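PDB 4QPK: protein phosphotransferase ChpT from Brucella abortus, which relays phosphoryl groups as a homodimeric histidine phosphotransferase in a phosphorelay controlling cell growth, division and intracellular survival in mammalian host cells. Local coordinates for residues 38-43 with 214-219. Sequence-based numbering, arbitrary orientation.
Sequences PVTLSA and QPYYTL
Val39 meets the ring of Tyr216 at its edge: the backbone O of Val39 lies near the ring plane, 3.5 Å from Tyr216 CE1, and Val39 CG1 lies 4.1 Å from Tyr216 CE1. One residue on, Thr40 directs its CB away from the helix overall, yet Thr40 CA is 3.5 Å and Thr40 OG1 3.7 Å from Tyr216 OH. Leu41 grips the tyrosine twice. Its backbone N donates a fairly straight hydrogen bond to Tyr216 OH (3.0 Å, 159° at the hydrogen), while its side chain lies over one face of the ring. There Leu41 CD1 makes a CH-pi contact, 4.0 Å from the Tyr216 ring centroid and offset toward the rim, and Leu41 CD2 lies 3.8 Å from Tyr216 CE2. With CG anti to the backbone N (chi1 169°), the Tyr216 ring extends from helix 213-225 toward the loop. Ser42 then N-caps helix 43-74 through its OG, bonded to Asp45 N, and Leu46 of that helix also packs on Tyr216. The contact belongs to the interface between the monomer's two domains: a tyrosine of the C-terminal domain, which resembles the catalytic and ATP-binding domain of histidine kinases but lacks regions required for ATP binding, packs against the loop leading into DHp helix 43-74.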
loop_
_atom_site.group_PDB
_atom_site.type_symbol
_atom_site.label_atom_id
_atom_site.label_comp_id
_atom_site.label_asym_id
_atom_site.label_seq_id
_atom_site.Cartn_x
_atom_site.Cartn_y
_atom_site.Cartn_z
ATOM N N PRO B 38 -12.193 21.515 -1.063
ATOM C CA PRO B 38 -12.750 21.999 -2.338
ATOM C C PRO B 38 -12.941 20.913 -3.391
ATOM O O PRO B 38 -13.664 21.118 -4.368
ATOM C CB PRO B 38 -11.693 22.991 -2.817
ATOM C CG PRO B 38 -10.411 22.395 -2.301
ATOM C CD PRO B 38 -10.743 21.780 -0.964
ATOM N N VAL B 39 -12.288 19.775 -3.193
ATOM C CA VAL B 39 -12.400 18.655 -4.110
ATOM C C VAL B 39 -12.601 17.384 -3.297
ATOM O O VAL B 39 -12.188 17.313 -2.138
ATOM C CB VAL B 39 -11.135 18.553 -5.006
ATOM C CG1 VAL B 39 -9.888 18.365 -4.149
ATOM C CG2 VAL B 39 -11.259 17.441 -6.042
ATOM N N THR B 40 -13.233 16.381 -3.895
ATOM C CA THR B 40 -13.351 15.093 -3.235
ATOM C C THR B 40 -13.006 13.947 -4.184
ATOM O O THR B 40 -13.331 13.967 -5.372
ATOM C CB THR B 40 -14.771 14.893 -2.640
ATOM O OG1 THR B 40 -14.759 13.775 -1.743
ATOM C CG2 THR B 40 -15.802 14.650 -3.726
ATOM N N LEU B 41 -12.330 12.942 -3.646
ATOM C CA LEU B 41 -11.980 11.761 -4.426
ATOM C C LEU B 41 -12.925 10.645 -4.078
ATOM O O LEU B 41 -13.338 10.505 -2.922
ATOM C CB LEU B 41 -10.533 11.307 -4.180
ATOM C CG LEU B 41 -9.331 12.002 -4.825
ATOM C CD1 LEU B 41 -9.424 13.523 -4.789
ATOM C CD2 LEU B 41 -8.035 11.514 -4.161
ATOM N N SER B 42 -13.277 9.854 -5.091
ATOM C CA SER B 42 -14.058 8.644 -4.875
ATOM C C SER B 42 -13.255 7.692 -4.022
ATOM O O SER B 42 -12.026 7.817 -3.937
ATOM C CB SER B 42 -14.420 7.969 -6.202
ATOM O OG SER B 42 -13.258 7.469 -6.850
ATOM N N ALA B 43 -13.939 6.729 -3.417
ATOM C CA ALA B 43 -13.284 5.706 -2.623
ATOM C C ALA B 43 -12.252 4.960 -3.467
ATOM O O ALA B 43 -11.123 4.750 -3.028
ATOM C CB ALA B 43 -14.303 4.742 -2.050
ATOM N N GLN B 214 -1.190 12.795 -0.704
ATOM C CA GLN B 214 -0.855 12.779 0.716
ATOM C C GLN B 214 -1.303 14.073 1.423
ATOM O O GLN B 214 -1.902 14.004 2.494
ATOM C CB GLN B 214 0.649 12.521 0.916
ATOM C CG GLN B 214 1.037 12.171 2.358
ATOM C CD GLN B 214 1.246 13.394 3.202
ATOM O OE1 GLN B 214 1.780 14.402 2.721
ATOM N NE2 GLN B 214 0.852 13.322 4.471
ATOM N N PRO B 215 -1.030 15.259 0.831
ATOM C CA PRO B 215 -1.623 16.446 1.476
ATOM C C PRO B 215 -3.155 16.464 1.450
ATOM O O PRO B 215 -3.770 16.911 2.421
ATOM C CB PRO B 215 -1.050 17.620 0.665
ATOM C CG PRO B 215 -0.402 17.021 -0.538
ATOM C CD PRO B 215 0.004 15.634 -0.147
ATOM N N TYR B 216 -3.759 15.963 0.372
ATOM C CA TYR B 216 -5.209 15.838 0.319
ATOM C C TYR B 216 -5.701 14.970 1.468
ATOM O O TYR B 216 -6.612 15.338 2.214
ATOM C CB TYR B 216 -5.642 15.251 -1.034
ATOM C CG TYR B 216 -7.096 14.845 -1.058
ATOM C CD1 TYR B 216 -8.098 15.766 -1.327
ATOM C CD2 TYR B 216 -7.466 13.537 -0.773
ATOM C CE1 TYR B 216 -9.433 15.382 -1.332
ATOM C CE2 TYR B 216 -8.793 13.148 -0.766
ATOM C CZ TYR B 216 -9.770 14.070 -1.048
ATOM O OH TYR B 216 -11.092 13.663 -1.038
ATOM N N TYR B 217 -5.054 13.820 1.628
ATOM C CA TYR B 217 -5.418 12.853 2.656
ATOM C C TYR B 217 -5.273 13.427 4.066
ATOM O O TYR B 217 -6.100 13.160 4.957
ATOM C CB TYR B 217 -4.545 11.606 2.493
ATOM C CG TYR B 217 -4.875 10.437 3.411
ATOM C CD1 TYR B 217 -6.116 9.823 3.383
ATOM C CD2 TYR B 217 -3.910 9.924 4.274
ATOM C CE1 TYR B 217 -6.398 8.745 4.212
ATOM C CE2 TYR B 217 -4.186 8.848 5.106
ATOM C CZ TYR B 217 -5.429 8.259 5.068
ATOM O OH TYR B 217 -5.684 7.189 5.899
ATOM N N THR B 218 -4.217 14.206 4.268
ATOM C CA THR B 218 -3.981 14.849 5.558
ATOM C C THR B 218 -5.174 15.735 5.945
ATOM O O THR B 218 -5.682 15.664 7.066
ATOM C CB THR B 218 -2.694 15.699 5.523
ATOM O OG1 THR B 218 -1.574 14.865 5.173
ATOM C CG2 THR B 218 -2.445 16.351 6.884
ATOM N N LEU B 219 -5.632 16.544 4.995
ATOM C CA LEU B 219 -6.762 17.445 5.232
ATOM C C LEU B 219 -8.052 16.656 5.444
ATOM O O LEU B 219 -8.883 17.018 6.273
ATOM C CB LEU B 219 -6.909 18.419 4.061
ATOM C CG LEU B 219 -5.722 19.377 3.930
ATOM C CD1 LEU B 219 -5.702 20.031 2.569
ATOM C CD2 LEU B 219 -5.734 20.438 5.034
#